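PDB 3NWR: A rubisco-like protein from Burkholderia fungorum, which has the fold of the rubisco large chain and probably acts as a lyase, its precise reaction not being established here. Local coordinates for residues 150-155 with 161-166; 291-296 with 325-330; 316-321 with 337-342; 365-370 with 374-379. All coordinates share one frame; numbering follows the deposited sequence.

Interaction 1: residues 150-155 with 161-166. With SO4 (sulfate ion), chain C.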
loop_
_atom_site.group_PDB
_atom_site.type_symbol
_atom_site.label_atom_id
_atom_site.label_comp_id
_atom_site.label_asym_id
_atom_site.label_seq_id
_atom_site.Cartn_x
_atom_site.Cartn_y
_atom_site.Cartn_z
ATOM N N ALA A 150 -17.648 -3.849 -21.399
ATOM C CA ALA A 150 -18.502 -4.707 -22.214
ATOM C C ALA A 150 -18.911 -5.979 -21.484
ATOM O O ALA A 150 -20.072 -6.388 -21.538
ATOM C CB ALA A 150 -17.816 -5.047 -23.540
ATOM N N GLY A 151 -17.957 -6.612 -20.807
ATOM C CA GLY A 151 -18.255 -7.824 -20.063
ATOM C C GLY A 151 -19.206 -7.614 -18.900
ATOM O O GLY A 151 -20.066 -8.446 -18.614
ATOM N N THR A 152 -19.043 -6.496 -18.200
ATOM C CA THR A 152 -19.946 -6.173 -17.116
ATOM C C THR A 152 -21.358 -5.904 -17.641
ATOM O O THR A 152 -22.345 -6.330 -17.033
ATOM C CB THR A 152 -19.423 -4.968 -16.310
ATOM O OG1 THR A 152 -18.066 -5.216 -15.920
ATOM C CG2 THR A 152 -20.269 -4.739 -15.066
ATOM N N ARG A 153 -21.457 -5.206 -18.773
ATOM C CA ARG A 153 -22.759 -5.006 -19.407
ATOM C C ARG A 153 -23.391 -6.335 -19.805
ATOM O O ARG A 153 -24.582 -6.554 -19.585
ATOM C CB ARG A 153 -22.640 -4.097 -20.627
ATOM C CG ARG A 153 -22.367 -2.635 -20.281
ATOM C CD ARG A 153 -22.616 -1.764 -21.515
ATOM N NE ARG A 153 -22.555 -0.333 -21.228
ATOM C CZ ARG A 153 -23.505 0.341 -20.583
ATOM N NH1 ARG A 153 -24.590 -0.281 -20.129
ATOM N NH2 ARG A 153 -23.358 1.646 -20.386
ATOM N N ALA A 154 -22.588 -7.227 -20.372
ATOM C CA ALA A 154 -23.096 -8.534 -20.772
ATOM C C ALA A 154 -23.620 -9.317 -19.568
ATOM O O ALA A 154 -24.693 -9.928 -19.631
ATOM C CB ALA A 154 -22.026 -9.315 -21.502
ATOM N N LEU A 155 -22.869 -9.287 -18.466
ATOM C CA LEU A 155 -23.238 -10.039 -17.277
ATOM C C LEU A 155 -24.421 -9.454 -16.512
ATOM O O LEU A 155 -25.116 -10.179 -15.813
ATOM C CB LEU A 155 -22.025 -10.198 -16.344
ATOM C CG LEU A 155 -20.993 -11.208 -16.854
ATOM C CD1 LEU A 155 -19.627 -11.025 -16.187
ATOM C CD2 LEU A 155 -21.506 -12.635 -16.642
ATOM N N ARG A 161 -27.621 2.364 -20.685
ATOM C CA ARG A 161 -27.800 3.169 -19.479
ATOM C C ARG A 161 -26.714 2.713 -18.511
ATOM O O ARG A 161 -26.109 1.668 -18.727
ATOM C CB ARG A 161 -29.164 2.927 -18.842
ATOM C CG ARG A 161 -29.442 1.475 -18.455
ATOM C CD ARG A 161 -30.723 1.380 -17.646
ATOM N NE ARG A 161 -31.049 0.008 -17.262
ATOM C CZ ARG A 161 -30.570 -0.599 -16.180
ATOM N NH1 ARG A 161 -29.717 0.036 -15.375
ATOM N NH2 ARG A 161 -30.946 -1.840 -15.905
ATOM N N PRO A 162 -26.465 3.479 -17.444
ATOM C CA PRO A 162 -25.490 2.973 -16.471
ATOM C C PRO A 162 -26.053 1.797 -15.693
ATOM O O PRO A 162 -27.263 1.575 -15.638
ATOM C CB PRO A 162 -25.304 4.155 -15.520
ATOM C CG PRO A 162 -25.646 5.350 -16.344
ATOM C CD PRO A 162 -26.807 4.887 -17.185
ATOM N N MET A 163 -25.156 1.039 -15.075
ATOM C CA MET A 163 -25.563 -0.013 -14.159
ATOM C C MET A 163 -25.714 0.612 -12.780
ATOM O O MET A 163 -24.861 1.406 -12.355
ATOM C CB MET A 163 -24.520 -1.139 -14.164
ATOM C CG MET A 163 -24.507 -1.901 -15.493
ATOM S SD MET A 163 -22.891 -2.357 -16.143
ATOM C CE MET A 163 -22.293 -0.772 -16.741
ATOM N N ILE A 164 -26.799 0.271 -12.090
ATOM C CA ILE A 164 -27.132 0.880 -10.810
ATOM C C ILE A 164 -26.832 -0.117 -9.708
ATOM O O ILE A 164 -27.302 -1.256 -9.752
ATOM C CB ILE A 164 -28.622 1.267 -10.733
ATOM C CG1 ILE A 164 -29.049 2.079 -11.973
ATOM C CG2 ILE A 164 -28.912 2.003 -9.433
ATOM C CD1 ILE A 164 -28.218 3.323 -12.248
ATOM N N GLY A 165 -26.043 0.303 -8.726
ATOM C CA GLY A 165 -25.634 -0.594 -7.664
ATOM C C GLY A 165 -25.945 -0.071 -6.279
ATOM O O GLY A 165 -26.244 1.112 -6.086
ATOM N N THR A 166 -25.860 -0.961 -5.301
ATOM C CA THR A 166 -25.981 -0.558 -3.910
ATOM C C THR A 166 -25.125 -1.469 -3.042
ATOM O O THR A 166 -24.601 -2.483 -3.522
ATOM C CB THR A 166 -27.451 -0.563 -3.442
ATOM O OG1 THR A 166 -27.573 0.196 -2.230
ATOM C CG2 THR A 166 -27.924 -1.974 -3.203
HETATM S S SO4 C . -34.185 -3.471 -16.446
HETATM O O1 SO4 C . -35.242 -2.553 -16.853
HETATM O O2 SO4 C . -33.063 -3.344 -17.372
HETATM O O3 SO4 C . -34.697 -4.840 -16.467
HETATM O O4 SO4 C . -33.751 -3.124 -15.097
#
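R153, on the helix 148-156, reaches across to the chain just before strand 163-165 and ends on the carbonyl of R161. Its CB leaves the helix with CG anti to the carbonyl carbon (chi1 -71°), and the chain then runs extended as far as NE. R153 CG meets the methyl CE of M163 at 4.0 Å; the same methyl lies over the centre of the guanidinium, on one face, 4.1 Å above the plane. The end of the group grips a single oxygen: R153 NH1 donates to R161 O at 2.8 Å and 159°, and R153 NH2 to that oxygen at 3.2 Å, coming from above the carbonyl plane. NH2 also forms a salt bridge with D375, and NH1 bonds to V158 O. T152 CG2 packs on M163 SD at 3.7 Å, while T152 OG1 bonds to G148 O. The side chain of R161 makes a salt bridge with D192 and bonds through NH2 to sulfate O2 at 3.0 Å; this ion probably comes from the crystallisation liquor. The positive charge of R153 is probably offset by D375, and the bonds of R153 to the carbonyl oxygens of R161 and V158 help to fix the rotation of its guanidinium.

Interaction 2: residues 291-296 with 325-330; sequences MSRDPA and FAQSDA
A326 presses its methyl group onto the flat guanidinium of R293, and this is the tight part of the contact. CB of A326 stands 3.2 Å above the plane and over its centre, 3.3 Å from CZ of R293 and 3.4 Å from NE. The arginine reaches this place by folding: after CG sets off anti to the carbonyl carbon, the chain bends at chi2 (-94°) and again at chi3, which turns a face of the group toward the alanine. NH1 and NH2 bond to the second subunit: NH1 to Y119 O, and NH2 to P76 O and V124 O. Main-chain oxygens of the partner chain thus hold the cation flat against A326.

Q327 belongs to the looser side. Its NE2 comes no nearer to R293 than 4.2 Å, at CD, with the amide plane turned 82° from the guanidinium. Here a water bridges the segments: it donates to S292 OG at 2.6 Å and accepts from Q327 NE2 at 3.1 Å. The amide has firmer partners elsewhere, NE2 on D120 of the second subunit and OE1 on H319. Two loops following barrel strands thus meet here at the dimer interface, as in rubisco, whose large-chain dimers bring the N-terminal domain of one subunit against the C-terminal ends of the barrel strands of the other.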
loop_
_atom_site.group_PDB
_atom_site.type_symbol
_atom_site.label_atom_id
_atom_site.label_comp_id
_atom_site.label_asym_id
_atom_site.label_seq_id
_atom_site.Cartn_x
_atom_site.Cartn_y
_atom_site.Cartn_z
ATOM N N MET A 291 -2.742 7.333 0.650
ATOM C CA MET A 291 -1.743 7.481 -0.400
ATOM C C MET A 291 -1.887 8.773 -1.194
ATOM O O MET A 291 -1.105 9.011 -2.119
ATOM C CB MET A 291 -1.825 6.290 -1.369
ATOM C CG MET A 291 -1.712 4.963 -0.665
ATOM S SD MET A 291 -2.039 3.574 -1.762
ATOM C CE MET A 291 -0.898 3.890 -3.105
ATOM N N SER A 292 -2.864 9.614 -0.850
ATOM C CA SER A 292 -3.212 10.724 -1.740
ATOM C C SER A 292 -3.801 12.007 -1.136
ATOM O O SER A 292 -3.851 13.013 -1.844
ATOM C CB SER A 292 -4.167 10.225 -2.836
ATOM O OG SER A 292 -5.406 9.803 -2.276
ATOM N N ARG A 293 -4.264 11.988 0.118
ATOM C CA ARG A 293 -4.968 13.165 0.679
ATOM C C ARG A 293 -4.080 14.395 0.776
ATOM O O ARG A 293 -4.579 15.515 0.699
ATOM C CB ARG A 293 -5.542 12.912 2.085
ATOM C CG ARG A 293 -6.736 11.968 2.203
ATOM C CD ARG A 293 -8.132 12.624 2.183
ATOM N NE ARG A 293 -8.304 13.949 2.807
ATOM C CZ ARG A 293 -8.993 14.191 3.925
ATOM N NH1 ARG A 293 -9.557 13.201 4.619
ATOM N NH2 ARG A 293 -9.125 15.440 4.350
ATOM N N ASP A 294 -2.785 14.201 0.993
ATOM C CA ASP A 294 -1.854 15.331 1.079
ATOM C C ASP A 294 -1.318 15.628 -0.320
ATOM O O ASP A 294 -0.624 14.795 -0.902
ATOM C CB ASP A 294 -0.715 14.989 2.043
ATOM C CG ASP A 294 0.293 16.112 2.196
ATOM O OD1 ASP A 294 0.362 16.992 1.313
ATOM O OD2 ASP A 294 1.031 16.086 3.210
ATOM N N PRO A 295 -1.646 16.808 -0.873
ATOM C CA PRO A 295 -1.250 17.104 -2.256
ATOM C C PRO A 295 0.263 17.095 -2.484
ATOM O O PRO A 295 0.697 17.000 -3.635
ATOM C CB PRO A 295 -1.819 18.515 -2.496
ATOM C CG PRO A 295 -2.051 19.074 -1.141
ATOM C CD PRO A 295 -2.430 17.904 -0.281
ATOM N N ALA A 296 1.051 17.182 -1.419
ATOM C CA ALA A 296 2.506 17.191 -1.552
ATOM C C ALA A 296 3.105 15.797 -1.479
ATOM O O ALA A 296 4.318 15.646 -1.547
ATOM C CB ALA A 296 3.138 18.080 -0.483
ATOM N N PHE A 325 -17.223 12.121 1.049
ATOM C CA PHE A 325 -15.792 11.976 1.308
ATOM C C PHE A 325 -15.058 13.313 1.120
ATOM O O PHE A 325 -15.660 14.329 0.742
ATOM C CB PHE A 325 -15.185 10.937 0.349
ATOM C CG PHE A 325 -15.559 9.498 0.645
ATOM C CD1 PHE A 325 -15.387 8.955 1.903
ATOM C CD2 PHE A 325 -16.032 8.682 -0.369
ATOM C CE1 PHE A 325 -15.703 7.619 2.163
ATOM C CE2 PHE A 325 -16.349 7.349 -0.122
ATOM C CZ PHE A 325 -16.182 6.821 1.150
ATOM N N ALA A 326 -13.747 13.305 1.343
ATOM C CA ALA A 326 -12.929 14.517 1.247
ATOM C C ALA A 326 -12.589 14.938 -0.183
ATOM O O ALA A 326 -12.234 16.089 -0.425
ATOM C CB ALA A 326 -11.645 14.342 2.049
ATOM N N GLN A 327 -12.678 14.012 -1.130
ATOM C CA GLN A 327 -12.223 14.292 -2.491
ATOM C C GLN A 327 -13.033 15.376 -3.203
ATOM O O GLN A 327 -14.252 15.441 -3.064
ATOM C CB GLN A 327 -12.233 13.020 -3.340
ATOM C CG GLN A 327 -11.084 12.068 -3.034
ATOM C CD GLN A 327 -11.271 11.321 -1.731
ATOM O OE1 GLN A 327 -12.389 11.029 -1.322
ATOM N NE2 GLN A 327 -10.164 11.006 -1.067
ATOM N N SER A 328 -12.338 16.206 -3.977
ATOM C CA SER A 328 -12.985 17.264 -4.759
ATOM C C SER A 328 -13.678 16.705 -5.990
ATOM O O SER A 328 -13.323 15.629 -6.490
ATOM C CB SER A 328 -11.954 18.299 -5.216
ATOM O OG SER A 328 -11.058 17.725 -6.156
ATOM N N ASP A 329 -14.661 17.446 -6.498
ATOM C CA ASP A 329 -15.320 17.047 -7.730
ATOM C C ASP A 329 -14.303 16.955 -8.865
ATOM O O ASP A 329 -14.382 16.052 -9.699
ATOM C CB ASP A 329 -16.417 18.048 -8.118
ATOM C CG ASP A 329 -17.692 17.892 -7.295
ATOM O OD1 ASP A 329 -17.798 16.962 -6.474
ATOM O OD2 ASP A 329 -18.614 18.714 -7.489
ATOM N N ALA A 330 -13.357 17.892 -8.913
ATOM C CA ALA A 330 -12.342 17.871 -9.965
ATOM C C ALA A 330 -11.569 16.552 -9.977
ATOM O O ALA A 330 -11.340 15.981 -11.041
ATOM C CB ALA A 330 -11.374 19.065 -9.838
HETATM O O HOH W 1 -7.665 10.982 -2.973
#

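Interaction 3: residues 316-321 with 337-342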
loop_
_atom_site.group_PDB
_atom_site.type_symbol
_atom_site.label_atom_id
_atom_site.label_comp_id
_atom_site.label_asym_id
_atom_site.label_seq_id
_atom_site.Cartn_x
_atom_site.Cartn_y
_atom_site.Cartn_z
ATOM N N MET A 316 -12.811 0.202 -11.306
ATOM C CA MET A 316 -12.096 1.013 -10.324
ATOM C C MET A 316 -13.020 2.055 -9.714
ATOM O O MET A 316 -13.855 2.634 -10.415
ATOM C CB MET A 316 -10.902 1.739 -10.960
ATOM C CG MET A 316 -9.705 0.838 -11.283
ATOM S SD MET A 316 -8.752 0.289 -9.832
ATOM C CE MET A 316 -7.828 1.776 -9.404
ATOM N N HIS A 317 -12.853 2.303 -8.418
ATOM C CA HIS A 317 -13.629 3.315 -7.715
ATOM C C HIS A 317 -13.051 4.708 -7.886
ATOM O O HIS A 317 -11.820 4.897 -7.823
ATOM C CB HIS A 317 -13.701 2.976 -6.233
ATOM C CG HIS A 317 -14.762 1.986 -5.910
ATOM N ND1 HIS A 317 -15.959 2.351 -5.336
ATOM C CD2 HIS A 317 -14.827 0.647 -6.107
ATOM C CE1 HIS A 317 -16.715 1.277 -5.186
ATOM N NE2 HIS A 317 -16.051 0.230 -5.646
ATOM N N VAL A 318 -13.946 5.681 -8.056
ATOM C CA VAL A 318 -13.558 7.077 -8.231
ATOM C C VAL A 318 -14.212 8.014 -7.219
ATOM O O VAL A 318 -14.041 9.233 -7.298
ATOM C CB VAL A 318 -13.879 7.577 -9.657
ATOM C CG1 VAL A 318 -13.146 6.734 -10.687
ATOM C CG2 VAL A 318 -15.383 7.569 -9.932
ATOM N N HIS A 319 -14.912 7.437 -6.249
ATOM C CA HIS A 319 -15.726 8.183 -5.296
ATOM C C HIS A 319 -16.806 8.948 -6.055
ATOM O O HIS A 319 -17.297 8.419 -7.046
ATOM C CB HIS A 319 -14.861 8.965 -4.306
ATOM C CG HIS A 319 -14.146 8.062 -3.344
ATOM N ND1 HIS A 319 -13.383 8.526 -2.294
ATOM C CD2 HIS A 319 -14.099 6.708 -3.273
ATOM C CE1 HIS A 319 -12.892 7.500 -1.621
ATOM N NE2 HIS A 319 -13.312 6.383 -2.193
ATOM N N GLY A 320 -17.225 10.133 -5.620
ATOM C CA GLY A 320 -18.419 10.689 -6.243
ATOM C C GLY A 320 -18.556 12.190 -6.231
ATOM O O GLY A 320 -18.038 12.858 -5.339
ATOM N N LEU A 321 -19.272 12.713 -7.221
ATOM C CA LEU A 321 -19.571 14.139 -7.276
ATOM C C LEU A 321 -20.530 14.509 -6.150
ATOM O O LEU A 321 -21.481 13.780 -5.868
ATOM C CB LEU A 321 -20.170 14.488 -8.638
ATOM C CG LEU A 321 -19.219 14.184 -9.798
ATOM C CD1 LEU A 321 -19.893 14.491 -11.117
ATOM C CD2 LEU A 321 -17.895 14.945 -9.653
ATOM N N ARG A 337 -12.396 9.974 -15.888
ATOM C CA ARG A 337 -11.889 10.084 -17.243
ATOM C C ARG A 337 -10.651 9.214 -17.460
ATOM O O ARG A 337 -10.465 8.641 -18.541
ATOM C CB ARG A 337 -11.669 11.555 -17.606
ATOM C CG ARG A 337 -13.004 12.280 -17.712
ATOM C CD ARG A 337 -12.873 13.758 -18.030
ATOM N NE ARG A 337 -14.196 14.343 -18.221
ATOM C CZ ARG A 337 -14.436 15.643 -18.324
ATOM N NH1 ARG A 337 -13.437 16.517 -18.246
ATOM N NH2 ARG A 337 -15.679 16.072 -18.499
ATOM N N ASP A 338 -9.833 9.081 -16.419
ATOM C CA ASP A 338 -8.682 8.176 -16.478
ATOM C C ASP A 338 -9.127 6.746 -16.800
ATOM O O ASP A 338 -8.533 6.070 -17.649
ATOM C CB ASP A 338 -7.916 8.170 -15.151
ATOM C CG ASP A 338 -7.074 9.415 -14.936
ATOM O OD1 ASP A 338 -6.640 10.048 -15.935
ATOM O OD2 ASP A 338 -6.816 9.743 -13.753
ATOM N N CYS A 339 -10.170 6.287 -16.118
ATOM C CA CYS A 339 -10.679 4.926 -16.292
ATOM C C CYS A 339 -11.034 4.626 -17.739
ATOM O O CYS A 339 -10.813 3.511 -18.231
ATOM C CB CYS A 339 -11.903 4.689 -15.408
ATOM S SG CYS A 339 -11.551 4.629 -13.642
ATOM N N ALA A 340 -11.584 5.632 -18.418
ATOM C CA ALA A 340 -12.029 5.466 -19.800
ATOM C C ALA A 340 -10.902 5.633 -20.819
ATOM O O ALA A 340 -11.064 5.311 -21.993
ATOM C CB ALA A 340 -13.155 6.442 -20.105
ATOM N N THR A 341 -9.757 6.128 -20.367
ATOM C CA THR A 341 -8.636 6.387 -21.254
ATOM C C THR A 341 -7.761 5.140 -21.359
ATOM O O THR A 341 -7.250 4.670 -20.347
ATOM C CB THR A 341 -7.798 7.560 -20.713
ATOM O OG1 THR A 341 -8.638 8.712 -20.550
ATOM C CG2 THR A 341 -6.620 7.896 -21.655
ATOM N N PRO A 342 -7.586 4.590 -22.577
ATOM C CA PRO A 342 -6.699 3.422 -22.714
ATOM C C PRO A 342 -5.295 3.749 -22.225
ATOM O O PRO A 342 -4.831 4.887 -22.371
ATOM C CB PRO A 342 -6.683 3.157 -24.224
ATOM C CG PRO A 342 -7.973 3.747 -24.715
ATOM C CD PRO A 342 -8.182 4.980 -23.869
#
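Strand 315-319 and the last turn of helix 329-340 come closest at M316 and C339, whose CA atoms lie 7.3 Å apart, and no hydrogen bond passes between the two segments. The contact rests on one sulfur. C339 projects from the helix toward the strand with SG anti to its carbonyl carbon (chi1 -69°), and SG touches two side chains that leave the strand on the same side, two residues apart. On M316, C339 SG meets CB, at 4.0 Å; the rest of the methionine bends at chi2 and chi3 and leads off, so the thioether contributes nothing to this contact. On V318, C339 SG meets the methyl CG1, also at 4.0 Å. The intervening H317 faces away from the helix and bonds through NE2 to H282. All three touching residues are buried, and their meeting is purely apolar. These segments belong to the beta-alpha-beta unit formed by strand 315-319, helix 329-340 and strand 352-355. C339 also packs on P353 of the second strand, to which M316 is joined by backbone bonds with L352 and A354, while helix 301-309 adjoins the other flank, where Y304 meets M316 and F301, Q302 and Q305 meet D338.

Interaction 4: residues 365-370 with 374-379; sequences QATFDA and TDLLFM
T367 packs on L376 and F378 where helix 364-371 lies against strand 377-379 and its approach, in the beta-alpha-beta unit that starts at strand 352-355 and forms part of the parallel barrel of the catalytic domain. Apolar packing makes up most of the contact. In T367 a chi1 of -63° puts OG1 anti to the carbonyl carbon and so CG2 anti to the backbone N, directed at the isobutyl end of L376, where T367 CG2 stands 4.1 Å from both CD1 and CD2. The two side chains meet at a slant. The next residue, F368, extends with CG anti to its backbone N (chi1 -173°) and lies alongside T374, the two pointing the same way, with CE1 of the ring 4.0 Å from CG2 of the threonine. W402 and V405 of helix 391-407 also touch F368, and Q406 of that helix touches T374, so helix 391-407 packs against this end of the contact.

Of polar character there is little. No hydrogen bond links the two segments; the hydroxyl of T367 instead bonds to T363 O, just before the start of the helix.

The aromatic part belongs to F378, whose ring also meets W402 edge-to-face. T367 comes to the rim of this ring rather than over it: OG1 lies near the ring plane, 3.8 Å from CE1.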
loop_
_atom_site.group_PDB
_atom_site.type_symbol
_atom_site.label_atom_id
_atom_site.label_comp_id
_atom_site.label_asym_id
_atom_site.label_seq_id
_atom_site.Cartn_x
_atom_site.Cartn_y
_atom_site.Cartn_z
ATOM N N GLN A 365 -26.951 14.164 -13.227
ATOM C CA GLN A 365 -26.545 15.075 -14.294
ATOM C C GLN A 365 -25.032 15.332 -14.300
ATOM O O GLN A 365 -24.387 15.271 -15.350
ATOM C CB GLN A 365 -27.295 16.405 -14.193
ATOM C CG GLN A 365 -26.991 17.352 -15.356
ATOM C CD GLN A 365 -27.611 16.887 -16.660
ATOM O OE1 GLN A 365 -26.918 16.460 -17.587
ATOM N NE2 GLN A 365 -28.922 16.960 -16.731
ATOM N N ALA A 366 -24.482 15.651 -13.133
ATOM C CA ALA A 366 -23.059 15.953 -13.033
ATOM C C ALA A 366 -22.231 14.728 -13.409
ATOM O O ALA A 366 -21.182 14.835 -14.053
ATOM C CB ALA A 366 -22.715 16.414 -11.634
ATOM N N THR A 367 -22.725 13.560 -13.029
ATOM C CA THR A 367 -22.021 12.316 -13.326
ATOM C C THR A 367 -21.998 12.051 -14.831
ATOM O O THR A 367 -20.955 11.732 -15.397
ATOM C CB THR A 367 -22.652 11.142 -12.560
ATOM O OG1 THR A 367 -22.517 11.377 -11.156
ATOM C CG2 THR A 367 -21.960 9.816 -12.906
ATOM N N PHE A 368 -23.155 12.199 -15.476
ATOM C CA PHE A 368 -23.273 12.013 -16.916
ATOM C C PHE A 368 -22.346 12.978 -17.645
ATOM O O PHE A 368 -21.650 12.600 -18.590
ATOM C CB PHE A 368 -24.731 12.240 -17.342
ATOM C CG PHE A 368 -25.015 11.908 -18.783
ATOM C CD1 PHE A 368 -24.613 10.702 -19.333
ATOM C CD2 PHE A 368 -25.730 12.796 -19.579
ATOM C CE1 PHE A 368 -24.896 10.395 -20.661
ATOM C CE2 PHE A 368 -26.020 12.489 -20.904
ATOM C CZ PHE A 368 -25.603 11.291 -21.442
ATOM N N ASP A 369 -22.335 14.227 -17.195
ATOM C CA ASP A 369 -21.511 15.246 -17.832
ATOM C C ASP A 369 -20.012 15.008 -17.607
ATOM O O ASP A 369 -19.197 15.343 -18.459
ATOM C CB ASP A 369 -21.948 16.640 -17.374
ATOM C CG ASP A 369 -23.316 17.026 -17.916
ATOM O OD1 ASP A 369 -23.780 16.391 -18.891
ATOM O OD2 ASP A 369 -23.935 17.966 -17.375
ATOM N N ALA A 370 -19.656 14.402 -16.480
ATOM C CA ALA A 370 -18.261 14.022 -16.230
ATOM C C ALA A 370 -17.782 12.914 -17.170
ATOM O O ALA A 370 -16.704 13.012 -17.758
ATOM C CB ALA A 370 -18.065 13.596 -14.772
ATOM N N THR A 374 -22.650 6.597 -20.811
ATOM C CA THR A 374 -23.343 5.889 -19.731
ATOM C C THR A 374 -22.526 4.724 -19.193
ATOM O O THR A 374 -23.039 3.932 -18.403
ATOM C CB THR A 374 -24.721 5.342 -20.165
ATOM O OG1 THR A 374 -24.553 4.396 -21.234
ATOM C CG2 THR A 374 -25.641 6.479 -20.608
ATOM N N ASP A 375 -21.268 4.625 -19.629
ATOM C CA ASP A 375 -20.398 3.498 -19.249
ATOM C C ASP A 375 -19.834 3.690 -17.839
ATOM O O ASP A 375 -18.669 4.079 -17.634
ATOM C CB ASP A 375 -19.287 3.322 -20.283
ATOM C CG ASP A 375 -19.816 2.796 -21.627
ATOM O OD1 ASP A 375 -20.929 2.253 -21.679
ATOM O OD2 ASP A 375 -19.103 2.910 -22.642
ATOM N N LEU A 376 -20.688 3.423 -16.863
ATOM C CA LEU A 376 -20.333 3.643 -15.477
ATOM C C LEU A 376 -21.212 2.808 -14.560
ATOM O O LEU A 376 -22.326 2.403 -14.929
ATOM C CB LEU A 376 -20.432 5.139 -15.140
ATOM C CG LEU A 376 -21.838 5.734 -15.254
ATOM C CD1 LEU A 376 -22.500 5.854 -13.887
ATOM C CD2 LEU A 376 -21.808 7.085 -15.973
ATOM N N LEU A 377 -20.683 2.532 -13.373
ATOM C CA LEU A 377 -21.428 1.902 -12.294
ATOM C C LEU A 377 -21.768 2.969 -11.263
ATOM O O LEU A 377 -20.876 3.623 -10.719
ATOM C CB LEU A 377 -20.585 0.780 -11.667
ATOM C CG LEU A 377 -21.139 0.077 -10.423
ATOM C CD1 LEU A 377 -22.483 -0.566 -10.704
ATOM C CD2 LEU A 377 -20.138 -0.971 -9.927
ATOM N N PHE A 378 -23.064 3.160 -11.034
ATOM C CA PHE A 378 -23.572 4.220 -10.166
ATOM C C PHE A 378 -24.065 3.625 -8.854
ATOM O O PHE A 378 -25.144 3.013 -8.803
ATOM C CB PHE A 378 -24.719 4.930 -10.900
ATOM C CG PHE A 378 -25.151 6.241 -10.277
ATOM C CD1 PHE A 378 -24.361 7.369 -10.393
ATOM C CD2 PHE A 378 -26.366 6.341 -9.608
ATOM C CE1 PHE A 378 -24.767 8.583 -9.838
ATOM C CE2 PHE A 378 -26.787 7.555 -9.059
ATOM C CZ PHE A 378 -25.973 8.672 -9.167
ATOM N N MET A 379 -23.268 3.793 -7.803
ATOM C CA MET A 379 -23.573 3.210 -6.499
ATOM C C MET A 379 -24.343 4.198 -5.658
ATOM O O MET A 379 -23.840 5.284 -5.350
ATOM C CB MET A 379 -22.284 2.838 -5.757
ATOM C CG MET A 379 -21.339 1.931 -6.534
ATOM S SD MET A 379 -22.026 0.302 -6.840
ATOM C CE MET A 379 -22.493 -0.188 -5.194
#

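Overall arrangement
All four interactions belong to the barrel of the catalytic domain. Along the chain interaction 1 comes first and interaction 4 last; between them the segments of interactions 2 and 3 alternate, and both use helix 329-340. Interactions 1, 3 and 4 reach the same parallel sheet, and strands 163-165 and 377-379, the strands of 1 and 4, are neighbours in it. The centres of 1 and 4 lie 12 Å apart, those of 3 and 4 10 Å; R337 NE to A370 O (2.9 Å) is one link between the latter pair. Interaction 2, 27 Å from interaction 1 between centres, sits across the chain's centre; it joins loops at the dimer interface, whereas the other three pack helices on barrel strands.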